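Local coordinates for toxin FitB (Neisseria gonorrhoeae, PDB 2H1C), which serves as the PIN-domain toxin of a type II toxin-antitoxin system, probably a magnesium-dependent ribonuclease kept in check by its antitoxin FitA, at residues A[3-8]-A[105-110]; A[74-79]-A[114-119]; A[9-14]-A[19-24]; A[90-95]-A[128-133]. All coordinates share one frame; numbering follows the deposited sequence.

Overall arrangement
Interactions 1 and 2 lie on the parallel sheet of the PIN domain and share its core. Strands 2-4 and 117-119 are neighbours there, and helix 102-114 runs on towards the second, so the two contacts touch. Interaction 1 is fully buried, mostly leucine against isoleucine with polar groups of the metal-binding region close by; interaction 2 is also apolar inside but ends in a histidine and a water. Interaction 3, about 16 Å from interaction 1 between centres, has mostly buried touching residues but lies away from the chain's centre, its arginine reaching a sulfate. Interaction 4, about 27 Å from interaction 3 between centres, is a sparse, partly exposed contact of helix 80-94.

Interaction 1. Residues A[3-8]-A[105-110]; sequences LLDTNV and GYIAAT
Leu-3 and Ile-107 supply the apolar half of this contact, with Thr-110 one helical turn further on. With its CG anti to the backbone N (chi1 -175°), Leu-3 reaches out from strand 2-4 towards helix 102-114, and its CD2 methyl does the touching. That methyl lies 3.7 Å from CG2 of Ile-107 and 3.5 Å from the carbonyl O of Ile-107, the two side chains crossing at a slant. On its flank, CD2 of Leu-3 is 4.2 Å from CG2 of Thr-110, so one methyl fits between two residues of the same helix face.

The polar groups sit round this patch. Asp-5, just past the end of the strand, turns its carboxylate across the side chain of Ile-107 at about a right angle; the very close approach of the two in the model is doubtful. The carboxylate finds its polar partner in Thr-120, which bonds to OD2. Asp-5 is a predicted magnesium ligand, with Asp-104, another, close by. On the helix, Thr-110 OG1 donates to the carbonyl O of Tyr-106 at 2.9 Å, tilted 30° from the carbonyl plane, while Thr-110 N reaches the same oxygen from the opposite face. Two donors thus grip that oxygen; the OG1 bond holds Thr-110 in its rotation (chi1 -62°) and so aims CG2 at Leu-3. Thr-110 also belongs, with Ser-36 and Leu-76, to a magnesium site seen in the crystal.

Helix 102-114 lies on the central strand of the parallel sheet. Strand 2-4 is hydrogen-bonded to 33-36 and 117-119, and helix 37-48 meets Ile-107 through Thr-39.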
loop_
_atom_site.group_PDB
_atom_site.type_symbol
_atom_site.label_atom_id
_atom_site.label_comp_id
_atom_site.label_asym_id
_atom_site.label_seq_id
_atom_site.Cartn_x
_atom_site.Cartn_y
_atom_site.Cartn_z
ATOM N N LEU A 3 15.874 -3.871 -3.620
ATOM C CA LEU A 3 14.710 -3.044 -3.297
ATOM C C LEU A 3 15.062 -2.473 -1.924
ATOM O O LEU A 3 15.139 -3.216 -0.941
ATOM C CB LEU A 3 13.421 -3.875 -3.181
ATOM C CG LEU A 3 12.151 -3.012 -2.970
ATOM C CD1 LEU A 3 11.906 -2.146 -4.213
ATOM C CD2 LEU A 3 10.941 -3.910 -2.700
ATOM N N LEU A 4 15.311 -1.170 -1.840
ATOM C CA LEU A 4 15.687 -0.567 -0.555
ATOM C C LEU A 4 14.472 -0.273 0.314
ATOM O O LEU A 4 13.563 0.414 -0.134
ATOM C CB LEU A 4 16.417 0.755 -0.773
ATOM C CG LEU A 4 17.751 0.822 -1.506
ATOM C CD1 LEU A 4 18.189 2.286 -1.549
ATOM C CD2 LEU A 4 18.789 -0.047 -0.797
ATOM N N ASP A 5 14.480 -0.770 1.551
ATOM C CA ASP A 5 13.387 -0.565 2.516
ATOM C C ASP A 5 13.616 0.828 3.111
ATOM O O ASP A 5 14.726 1.358 3.062
ATOM C CB ASP A 5 13.474 -1.660 3.607
ATOM C CG ASP A 5 12.194 -1.803 4.451
ATOM O OD1 ASP A 5 11.101 -1.388 4.011
ATOM O OD2 ASP A 5 12.287 -2.373 5.570
ATOM N N THR A 6 12.581 1.414 3.698
ATOM C CA THR A 6 12.692 2.753 4.263
ATOM C C THR A 6 13.821 2.970 5.270
ATOM O O THR A 6 14.478 4.010 5.254
ATOM C CB THR A 6 11.372 3.152 4.942
ATOM O OG1 THR A 6 10.311 3.018 3.994
ATOM C CG2 THR A 6 11.429 4.578 5.441
ATOM N N ASN A 7 14.050 1.997 6.146
ATOM C CA ASN A 7 15.070 2.172 7.172
ATOM C C ASN A 7 16.495 2.225 6.634
ATOM O O ASN A 7 17.390 2.734 7.308
ATOM C CB ASN A 7 14.939 1.079 8.239
ATOM C CG ASN A 7 15.126 -0.319 7.671
ATOM O OD1 ASN A 7 16.203 -0.671 7.189
ATOM N ND2 ASN A 7 14.071 -1.121 7.725
ATOM N N VAL A 8 16.705 1.723 5.422
ATOM C CA VAL A 8 18.037 1.740 4.826
ATOM C C VAL A 8 18.280 3.060 4.097
ATOM O O VAL A 8 19.289 3.720 4.327
ATOM C CB VAL A 8 18.217 0.535 3.872
ATOM C CG1 VAL A 8 19.527 0.653 3.102
ATOM C CG2 VAL A 8 18.207 -0.753 4.686
ATOM N N GLY A 105 4.561 -6.453 4.322
ATOM C CA GLY A 105 4.010 -7.324 3.308
ATOM C C GLY A 105 3.995 -6.665 1.938
ATOM O O GLY A 105 4.264 -7.324 0.940
ATOM N N TYR A 106 3.661 -5.376 1.873
ATOM C CA TYR A 106 3.622 -4.676 0.578
ATOM C C TYR A 106 4.993 -4.665 -0.086
ATOM O O TYR A 106 5.124 -4.897 -1.294
ATOM C CB TYR A 106 3.171 -3.229 0.752
ATOM C CG TYR A 106 1.751 -3.091 1.223
ATOM C CD1 TYR A 106 1.378 -2.042 2.054
ATOM C CD2 TYR A 106 0.780 -4.021 0.849
ATOM C CE1 TYR A 106 0.063 -1.918 2.508
ATOM C CE2 TYR A 106 -0.539 -3.908 1.297
ATOM C CZ TYR A 106 -0.886 -2.854 2.128
ATOM O OH TYR A 106 -2.182 -2.752 2.591
ATOM N N ILE A 107 6.009 -4.372 0.718
ATOM C CA ILE A 107 7.377 -4.316 0.233
ATOM C C ILE A 107 7.846 -5.693 -0.178
ATOM O O ILE A 107 8.418 -5.851 -1.250
ATOM C CB ILE A 107 8.304 -3.730 1.305
ATOM C CG1 ILE A 107 7.859 -2.297 1.620
ATOM C CG2 ILE A 107 9.737 -3.709 0.802
ATOM C CD1 ILE A 107 8.655 -1.627 2.699
ATOM N N ALA A 108 7.583 -6.698 0.653
ATOM C CA ALA A 108 8.011 -8.042 0.322
ATOM C C ALA A 108 7.378 -8.544 -0.976
ATOM O O ALA A 108 8.057 -9.151 -1.806
ATOM C CB ALA A 108 7.712 -8.995 1.477
ATOM N N ALA A 109 6.089 -8.268 -1.172
ATOM C CA ALA A 109 5.401 -8.711 -2.391
ATOM C C ALA A 109 5.961 -8.007 -3.636
ATOM O O ALA A 109 6.064 -8.610 -4.706
ATOM C CB ALA A 109 3.881 -8.450 -2.273
ATOM N N THR A 110 6.322 -6.735 -3.496
ATOM C CA THR A 110 6.891 -5.983 -4.613
ATOM C C THR A 110 8.225 -6.615 -5.007
ATOM O O THR A 110 8.487 -6.853 -6.183
ATOM C CB THR A 110 7.108 -4.491 -4.236
ATOM O OG1 THR A 110 5.839 -3.888 -3.923
ATOM C CG2 THR A 110 7.769 -3.729 -5.400
#

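Interaction 2. Residues A[74-79]-A[114-119]; sequences RILPFD and HSLTVA
Leu-76 lays both its methyls over one face of the His-114 imidazole, the tight part of this contact. CD2 of Leu-76 sits 4.0 Å from the centroid of the His-114 ring and 17° off the ring normal, a CH-pi contact displaced somewhat towards the rim. CD1 lies on the same side, over the rim at CD2 of His-114, 3.6 Å from that atom. With CG anti to its carbonyl carbon (chi1 -53°), Leu-76 carries both methyls to the ring, the two side chains approaching from opposite directions. The same CD1 of Leu-76 also meets CD1 of Leu-116 at 3.7 Å, the two leucines reaching towards each other tip to tip.

The imidazole's rim is the looser, watery side. A water lies in the ring plane at the edge, 2.8 Å from NE2 of His-114, and donates to the carbonyl O of Pro-77 at 2.7 Å. It bridges the two segments where no direct hydrogen bond does, and should limit rotation of the ring. Just beyond, Ser-115 turns to positive phi in a Schellman motif.

Strand 75-76 is the outermost strand on one side within this chain and pairs with 33-36; just past it, Phe-78 is hydrogen-bonded through its backbone to the second subunit. Leu-76 also packs on Tyr-34, Leu-3 and Thr-110 and belongs to a magnesium site seen in the crystal, while Leu-116 covers Leu-3.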
loop_
_atom_site.group_PDB
_atom_site.type_symbol
_atom_site.label_atom_id
_atom_site.label_comp_id
_atom_site.label_asym_id
_atom_site.label_seq_id
_atom_site.Cartn_x
_atom_site.Cartn_y
_atom_site.Cartn_z
ATOM N N ARG A 74 12.375 3.672 -11.722
ATOM C CA ARG A 74 12.563 2.512 -10.841
ATOM C C ARG A 74 11.808 2.614 -9.499
ATOM O O ARG A 74 12.243 2.065 -8.466
ATOM C CB ARG A 74 14.063 2.262 -10.596
ATOM C CG ARG A 74 14.889 2.154 -11.902
ATOM C CD ARG A 74 16.293 1.551 -11.685
ATOM N NE ARG A 74 16.964 2.183 -10.562
ATOM C CZ ARG A 74 17.455 3.412 -10.578
ATOM N NH1 ARG A 74 17.376 4.149 -11.675
ATOM N NH2 ARG A 74 17.959 3.928 -9.469
ATOM N N ILE A 75 10.692 3.342 -9.516
ATOM C CA ILE A 75 9.821 3.459 -8.341
ATOM C C ILE A 75 8.693 2.507 -8.728
ATOM O O ILE A 75 7.875 2.797 -9.614
ATOM C CB ILE A 75 9.323 4.906 -8.169
ATOM C CG1 ILE A 75 10.521 5.795 -7.823
ATOM C CG2 ILE A 75 8.257 5.005 -7.064
ATOM C CD1 ILE A 75 10.182 7.256 -7.642
ATOM N N LEU A 76 8.670 1.360 -8.066
ATOM C CA LEU A 76 7.721 0.288 -8.370
ATOM C C LEU A 76 6.345 0.395 -7.741
ATOM O O LEU A 76 6.223 0.486 -6.528
ATOM C CB LEU A 76 8.343 -1.044 -7.970
ATOM C CG LEU A 76 9.738 -1.308 -8.572
ATOM C CD1 LEU A 76 10.356 -2.537 -7.914
ATOM C CD2 LEU A 76 9.598 -1.496 -10.074
ATOM N N PRO A 77 5.282 0.333 -8.556
ATOM C CA PRO A 77 3.949 0.446 -7.945
ATOM C C PRO A 77 3.415 -0.820 -7.282
ATOM O O PRO A 77 3.904 -1.922 -7.531
ATOM C CB PRO A 77 3.069 0.883 -9.125
ATOM C CG PRO A 77 3.684 0.133 -10.280
ATOM C CD PRO A 77 5.197 0.329 -10.029
ATOM N N PHE A 78 2.436 -0.648 -6.392
ATOM C CA PHE A 78 1.784 -1.794 -5.774
ATOM C C PHE A 78 0.550 -1.924 -6.692
ATOM O O PHE A 78 -0.410 -1.164 -6.559
ATOM C CB PHE A 78 1.324 -1.500 -4.336
ATOM C CG PHE A 78 0.730 -2.700 -3.643
ATOM C CD1 PHE A 78 1.547 -3.617 -2.976
ATOM C CD2 PHE A 78 -0.637 -2.963 -3.727
ATOM C CE1 PHE A 78 1.007 -4.784 -2.400
ATOM C CE2 PHE A 78 -1.190 -4.123 -3.159
ATOM C CZ PHE A 78 -0.372 -5.035 -2.495
ATOM N N ASP A 79 0.603 -2.857 -7.636
ATOM C CA ASP A 79 -0.486 -3.058 -8.589
ATOM C C ASP A 79 -1.185 -4.411 -8.430
ATOM O O ASP A 79 -0.929 -5.137 -7.477
ATOM C CB ASP A 79 0.054 -2.915 -10.015
ATOM C CG ASP A 79 1.235 -3.829 -10.283
ATOM O OD1 ASP A 79 1.456 -4.765 -9.483
ATOM O OD2 ASP A 79 1.943 -3.611 -11.296
ATOM N N HIS A 114 9.226 -8.726 -8.597
ATOM C CA HIS A 114 10.306 -8.258 -9.470
ATOM C C HIS A 114 11.644 -8.972 -9.294
ATOM O O HIS A 114 12.656 -8.537 -9.850
ATOM C CB HIS A 114 10.517 -6.757 -9.249
ATOM C CG HIS A 114 9.363 -5.922 -9.685
ATOM N ND1 HIS A 114 9.125 -5.616 -11.010
ATOM C CD2 HIS A 114 8.354 -5.349 -8.984
ATOM C CE1 HIS A 114 8.025 -4.894 -11.106
ATOM N NE2 HIS A 114 7.535 -4.718 -9.887
ATOM N N SER A 115 11.644 -10.044 -8.509
ATOM C CA SER A 115 12.847 -10.836 -8.258
ATOM C C SER A 115 13.963 -10.023 -7.624
ATOM O O SER A 115 15.126 -10.142 -8.005
ATOM C CB SER A 115 13.354 -11.451 -9.565
ATOM O OG SER A 115 12.389 -12.328 -10.103
ATOM N N LEU A 116 13.610 -9.200 -6.642
ATOM C CA LEU A 116 14.592 -8.361 -5.972
ATOM C C LEU A 116 14.908 -8.828 -4.566
ATOM O O LEU A 116 14.094 -9.493 -3.933
ATOM C CB LEU A 116 14.056 -6.938 -5.859
ATOM C CG LEU A 116 13.509 -6.398 -7.183
ATOM C CD1 LEU A 116 12.854 -5.029 -6.937
ATOM C CD2 LEU A 116 14.643 -6.259 -8.174
ATOM N N THR A 117 16.089 -8.450 -4.086
ATOM C CA THR A 117 16.498 -8.744 -2.717
ATOM C C THR A 117 16.169 -7.484 -1.924
ATOM O O THR A 117 16.519 -6.381 -2.340
ATOM C CB THR A 117 18.006 -8.959 -2.592
ATOM O OG1 THR A 117 18.390 -10.116 -3.333
ATOM C CG2 THR A 117 18.388 -9.146 -1.131
ATOM N N VAL A 118 15.496 -7.646 -0.789
ATOM C CA VAL A 118 15.141 -6.509 0.048
ATOM C C VAL A 118 16.293 -6.139 0.979
ATOM O O VAL A 118 16.855 -7.011 1.649
ATOM C CB VAL A 118 13.907 -6.822 0.938
ATOM C CG1 VAL A 118 13.626 -5.630 1.874
ATOM C CG2 VAL A 118 12.680 -7.094 0.063
ATOM N N ALA A 119 16.673 -4.863 0.992
ATOM C CA ALA A 119 17.729 -4.393 1.887
ATOM C C ALA A 119 16.965 -3.755 3.052
ATOM O O ALA A 119 16.204 -2.796 2.849
ATOM C CB ALA A 119 18.598 -3.345 1.187
HETATM O O HOH W 1 5.200 -3.274 -9.434
#

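Interaction 3. Residues A[9-14]-A[19-24]; sequences ISEPLR and ERVVAW. With SO4 (sulfate ion), chain D.
Glu-11 and Pro-12 lie against Val-21 and Val-22 where a short 3-10 turn, residues 11-13 of the PIN domain, folds back on helix 19-27. The side chains of Glu-11 and Val-21 meet at about a right angle. It is the aliphatic stem of the glutamate that touches, CG of Glu-11 lying 4.2 Å from CB of Val-21. Pro-12 and Val-22 instead slide past each other in opposite directions, the proline's CG coming to 4.1 Å from CG2 of Val-22. Both approaches are loose van der Waals contacts.

A bend at chi2 (70°) swings the carboxylate of Glu-11 off this apolar line and divides its oxygens between two partners. OE1 accepts from the backbone N of Asn-18, in the loop that joins the two segments. OE2 offers its syn lone pair to Arg-14, forming a salt bridge with NH1 of Arg-14 at 2.9 Å. The stem of Glu-11 rests on the helix while its head joins Arg-14, at the end of the turn, to Asn-18 just before the helix.

Further out, Arg-14 also forms a salt bridge through NE to an acidic side chain of the bound peptide; the peptide also lays an apolar side chain on Pro-12. The outer nitrogens of Arg-14 hold a sulfate, probably from the crystallisation liquor, that is also bonded to Arg-121. NH1 of Arg-14 donates to O4 of the sulfate at 2.9 Å, and NH2 of Arg-14 to its O1 at 3.1 Å, the latter almost straight at 176°.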
loop_
_atom_site.group_PDB
_atom_site.type_symbol
_atom_site.label_atom_id
_atom_site.label_comp_id
_atom_site.label_asym_id
_atom_site.label_seq_id
_atom_site.Cartn_x
_atom_site.Cartn_y
_atom_site.Cartn_z
ATOM N N ILE A 9 17.352 3.479 3.246
ATOM C CA ILE A 9 17.561 4.728 2.542
ATOM C C ILE A 9 17.560 5.911 3.519
ATOM O O ILE A 9 18.194 6.926 3.257
ATOM C CB ILE A 9 16.507 4.924 1.398
ATOM C CG1 ILE A 9 16.832 6.202 0.612
ATOM C CG2 ILE A 9 15.099 4.945 1.968
ATOM C CD1 ILE A 9 15.938 6.437 -0.578
ATOM N N SER A 10 16.893 5.760 4.664
ATOM C CA SER A 10 16.835 6.828 5.672
ATOM C C SER A 10 18.077 6.912 6.570
ATOM O O SER A 10 18.349 7.952 7.164
ATOM C CB SER A 10 15.613 6.641 6.584
ATOM O OG SER A 10 14.408 6.590 5.840
ATOM N N GLU A 11 18.832 5.828 6.675
ATOM C CA GLU A 11 19.996 5.839 7.565
ATOM C C GLU A 11 21.036 6.933 7.288
ATOM O O GLU A 11 21.470 7.618 8.218
ATOM C CB GLU A 11 20.672 4.465 7.590
ATOM C CG GLU A 11 21.927 4.381 8.495
ATOM C CD GLU A 11 21.612 4.457 9.976
ATOM O OE1 GLU A 11 22.557 4.677 10.778
ATOM O OE2 GLU A 11 20.428 4.285 10.357
ATOM N N PRO A 12 21.434 7.134 6.017
ATOM C CA PRO A 12 22.433 8.178 5.750
ATOM C C PRO A 12 22.000 9.595 6.115
ATOM O O PRO A 12 22.830 10.491 6.254
ATOM C CB PRO A 12 22.702 8.026 4.255
ATOM C CG PRO A 12 22.448 6.562 4.020
ATOM C CD PRO A 12 21.168 6.347 4.800
ATOM N N LEU A 13 20.693 9.791 6.270
ATOM C CA LEU A 13 20.140 11.100 6.595
ATOM C C LEU A 13 20.185 11.411 8.090
ATOM O O LEU A 13 19.898 12.534 8.504
ATOM C CB LEU A 13 18.691 11.182 6.076
ATOM C CG LEU A 13 18.522 10.976 4.566
ATOM C CD1 LEU A 13 17.039 10.868 4.186
ATOM C CD2 LEU A 13 19.170 12.129 3.839
ATOM N N ARG A 14 20.556 10.422 8.898
ATOM C CA ARG A 14 20.631 10.606 10.341
ATOM C C ARG A 14 21.877 11.396 10.731
ATOM O O ARG A 14 22.839 11.467 9.971
ATOM C CB ARG A 14 20.616 9.253 11.052
ATOM C CG ARG A 14 19.368 8.431 10.752
ATOM C CD ARG A 14 19.421 7.063 11.410
ATOM N NE ARG A 14 19.364 7.135 12.864
ATOM C CZ ARG A 14 19.531 6.087 13.669
ATOM N NH1 ARG A 14 19.770 4.884 13.160
ATOM N NH2 ARG A 14 19.448 6.239 14.987
ATOM N N GLU A 19 28.309 4.013 9.349
ATOM C CA GLU A 19 29.254 4.029 8.239
ATOM C C GLU A 19 29.205 2.773 7.378
ATOM O O GLU A 19 29.438 2.838 6.172
ATOM C CB GLU A 19 30.680 4.209 8.776
ATOM C CG GLU A 19 30.793 5.072 10.041
ATOM C CD GLU A 19 30.252 4.391 11.306
ATOM O OE1 GLU A 19 30.750 3.304 11.676
ATOM O OE2 GLU A 19 29.335 4.953 11.934
ATOM N N ARG A 20 28.930 1.626 7.996
ATOM C CA ARG A 20 28.859 0.368 7.258
ATOM C C ARG A 20 27.713 0.382 6.244
ATOM O O ARG A 20 27.842 -0.143 5.134
ATOM C CB ARG A 20 28.681 -0.800 8.231
ATOM C CG ARG A 20 28.506 -2.154 7.563
ATOM C CD ARG A 20 28.458 -3.267 8.610
ATOM N NE ARG A 20 29.789 -3.580 9.137
ATOM C CZ ARG A 20 30.023 -4.463 10.104
ATOM N NH1 ARG A 20 29.012 -5.119 10.666
ATOM N NH2 ARG A 20 31.276 -4.716 10.484
ATOM N N VAL A 21 26.596 0.981 6.633
ATOM C CA VAL A 21 25.439 1.051 5.756
ATOM C C VAL A 21 25.714 2.019 4.618
ATOM O O VAL A 21 25.390 1.746 3.464
ATOM C CB VAL A 21 24.184 1.511 6.519
ATOM C CG1 VAL A 21 23.014 1.640 5.560
ATOM C CG2 VAL A 21 23.868 0.528 7.626
ATOM N N VAL A 22 26.308 3.157 4.941
ATOM C CA VAL A 22 26.625 4.138 3.916
ATOM C C VAL A 22 27.577 3.505 2.893
ATOM O O VAL A 22 27.336 3.600 1.694
ATOM C CB VAL A 22 27.251 5.388 4.528
ATOM C CG1 VAL A 22 27.653 6.369 3.427
ATOM C CG2 VAL A 22 26.222 6.045 5.469
ATOM N N ALA A 23 28.645 2.855 3.365
ATOM C CA ALA A 23 29.597 2.203 2.456
ATOM C C ALA A 23 28.929 1.154 1.565
ATOM O O ALA A 23 29.245 1.035 0.358
ATOM C CB ALA A 23 30.749 1.551 3.250
ATOM N N TRP A 24 28.031 0.359 2.145
ATOM C CA TRP A 24 27.341 -0.655 1.355
ATOM C C TRP A 24 26.523 0.012 0.254
ATOM O O TRP A 24 26.512 -0.444 -0.892
ATOM C CB TRP A 24 26.394 -1.491 2.218
ATOM C CG TRP A 24 25.657 -2.510 1.403
ATOM C CD1 TRP A 24 26.161 -3.661 0.860
ATOM C CD2 TRP A 24 24.290 -2.433 0.980
ATOM N NE1 TRP A 24 25.187 -4.305 0.119
ATOM C CE2 TRP A 24 24.031 -3.574 0.186
ATOM C CE3 TRP A 24 23.259 -1.507 1.200
ATOM C CZ2 TRP A 24 22.776 -3.816 -0.389
ATOM C CZ3 TRP A 24 22.016 -1.746 0.626
ATOM C CH2 TRP A 24 21.787 -2.893 -0.157
HETATM S S SO4 D . 20.673 2.964 16.478
HETATM O O1 SO4 D . 19.752 3.914 16.942
HETATM O O2 SO4 D . 20.355 1.589 16.920
HETATM O O3 SO4 D . 21.989 3.154 16.948
HETATM O O4 SO4 D . 20.568 2.829 15.074
#

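Interaction 4. Residues A[90-95]-A[128-133]; sequences RSYAKT and AADVAV
Ala-93 of helix 80-94 and Ala-128 at the end of helix 124-128 bring the two backbones nearest each other, their CA atoms 6.0 Å apart. Past that point the second chain leaves its helix: Asp-130 takes positive phi (60°) in a Schellman motif with two bonds back into the last turn, and the chain then runs on as a loop towards strand 133-134.

Two small side chains carry the inner part. The methyl of Ala-93 points towards the other segment, and its CB lies 4.4 Å from the carbonyl O of Ala-128. With nothing longer than a methyl on either residue, the helix and the turn can come this near. Both alanines also lean on Lys-98 and Ile-100, in the loop that leads from helix 80-94 to helix 102-114, so that loop fills in beside them.

The outer part is made by Tyr-92 and Asp-130. CE2 of Tyr-92 comes to 4.3 Å from OD2 of Asp-130, a glancing approach in which the carboxylate oxygen meets the ring obliquely. A CG anti to the backbone N (chi1 -170°) carries the ring to the side of Asp-130, and it stacks on His-96. Asp-130 also packs against Lys-112 of helix 102-114, while Arg-90 and Ser-91 touch the second subunit through its Leu-45 and Ala-48.

No hydrogen bond or salt bridge crosses between the segments. What joins them is long van der Waals contact, two alanines inside and an exposed tyrosine and aspartate outside, so the fit of helix and turn here probably depends more on small side chains and backbone shape than on polar pairing.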
loop_
_atom_site.group_PDB
_atom_site.type_symbol
_atom_site.label_atom_id
_atom_site.label_comp_id
_atom_site.label_asym_id
_atom_site.label_seq_id
_atom_site.Cartn_x
_atom_site.Cartn_y
_atom_site.Cartn_z
ATOM N N ARG A 90 1.271 -13.173 2.915
ATOM C CA ARG A 90 0.712 -12.930 4.248
ATOM C C ARG A 90 -0.138 -14.087 4.775
ATOM O O ARG A 90 -0.086 -14.405 5.971
ATOM C CB ARG A 90 -0.115 -11.649 4.270
ATOM C CG ARG A 90 0.730 -10.407 4.122
ATOM C CD ARG A 90 0.077 -9.245 4.826
ATOM N NE ARG A 90 -0.082 -9.484 6.253
ATOM C CZ ARG A 90 -0.892 -8.778 7.040
ATOM N NH1 ARG A 90 -1.619 -7.786 6.540
ATOM N NH2 ARG A 90 -0.982 -9.072 8.333
ATOM N N SER A 91 -0.914 -14.724 3.905
ATOM C CA SER A 91 -1.738 -15.833 4.357
ATOM C C SER A 91 -0.855 -17.019 4.748
ATOM O O SER A 91 -1.070 -17.653 5.794
ATOM C CB SER A 91 -2.742 -16.246 3.274
ATOM O OG SER A 91 -2.095 -16.835 2.163
ATOM N N TYR A 92 0.153 -17.308 3.928
ATOM C CA TYR A 92 1.055 -18.416 4.207
ATOM C C TYR A 92 1.742 -18.211 5.554
ATOM O O TYR A 92 1.836 -19.134 6.363
ATOM C CB TYR A 92 2.121 -18.540 3.122
ATOM C CG TYR A 92 2.921 -19.821 3.234
ATOM C CD1 TYR A 92 2.470 -20.999 2.641
ATOM C CD2 TYR A 92 4.113 -19.861 3.953
ATOM C CE1 TYR A 92 3.188 -22.188 2.757
ATOM C CE2 TYR A 92 4.838 -21.046 4.081
ATOM C CZ TYR A 92 4.369 -22.202 3.477
ATOM O OH TYR A 92 5.084 -23.371 3.585
ATOM N N ALA A 93 2.227 -16.998 5.795
ATOM C CA ALA A 93 2.893 -16.709 7.062
ATOM C C ALA A 93 1.924 -16.932 8.216
ATOM O O ALA A 93 2.278 -17.549 9.226
ATOM C CB ALA A 93 3.410 -15.271 7.076
ATOM N N LYS A 94 0.700 -16.431 8.068
ATOM C CA LYS A 94 -0.313 -16.576 9.105
ATOM C C LYS A 94 -0.670 -18.038 9.387
ATOM O O LYS A 94 -0.774 -18.443 10.547
ATOM C CB LYS A 94 -1.582 -15.814 8.714
ATOM C CG LYS A 94 -2.149 -14.941 9.820
ATOM C CD LYS A 94 -1.197 -13.815 10.179
ATOM C CE LYS A 94 -1.805 -12.890 11.221
ATOM N NZ LYS A 94 -3.075 -12.293 10.724
ATOM N N THR A 95 -0.851 -18.834 8.334
ATOM C CA THR A 95 -1.213 -20.234 8.530
ATOM C C THR A 95 -0.026 -21.072 9.001
ATOM O O THR A 95 -0.168 -22.277 9.225
ATOM C CB THR A 95 -1.789 -20.863 7.251
ATOM O OG1 THR A 95 -0.807 -20.825 6.207
ATOM C CG2 THR A 95 -3.045 -20.111 6.811
ATOM N N ALA A 128 9.988 -14.604 6.661
ATOM C CA ALA A 128 8.714 -15.314 6.679
ATOM C C ALA A 128 7.987 -15.206 5.336
ATOM O O ALA A 128 7.162 -16.056 4.993
ATOM C CB ALA A 128 7.837 -14.775 7.802
ATOM N N ALA A 129 8.299 -14.161 4.577
ATOM C CA ALA A 129 7.685 -13.956 3.268
ATOM C C ALA A 129 8.430 -14.781 2.217
ATOM O O ALA A 129 8.042 -14.813 1.050
ATOM C CB ALA A 129 7.724 -12.474 2.895
ATOM N N ASP A 130 9.499 -15.453 2.636
ATOM C CA ASP A 130 10.290 -16.261 1.714
ATOM C C ASP A 130 10.856 -15.412 0.577
ATOM O O ASP A 130 10.864 -15.826 -0.588
ATOM C CB ASP A 130 9.436 -17.398 1.133
ATOM C CG ASP A 130 9.284 -18.569 2.094
ATOM O OD1 ASP A 130 10.301 -19.251 2.365
ATOM O OD2 ASP A 130 8.150 -18.808 2.575
ATOM N N VAL A 131 11.312 -14.208 0.912
ATOM C CA VAL A 131 11.898 -13.321 -0.088
ATOM C C VAL A 131 13.350 -13.088 0.315
ATOM O O VAL A 131 13.660 -13.040 1.503
ATOM C CB VAL A 131 11.149 -11.959 -0.160
ATOM C CG1 VAL A 131 11.838 -11.033 -1.137
ATOM C CG2 VAL A 131 9.712 -12.186 -0.602
ATOM N N ALA A 132 14.239 -12.969 -0.665
ATOM C CA ALA A 132 15.654 -12.746 -0.363
ATOM C C ALA A 132 15.826 -11.420 0.375
ATOM O O ALA A 132 15.146 -10.433 0.071
ATOM C CB ALA A 132 16.463 -12.734 -1.639
ATOM N N VAL A 133 16.737 -11.390 1.337
ATOM C CA VAL A 133 16.945 -10.167 2.082
ATOM C C VAL A 133 18.395 -9.953 2.451
ATOM O O VAL A 133 19.183 -10.908 2.525
ATOM C CB VAL A 133 16.082 -10.152 3.368
ATOM C CG1 VAL A 133 14.632 -10.220 2.996
ATOM C CG2 VAL A 133 16.440 -11.335 4.263
#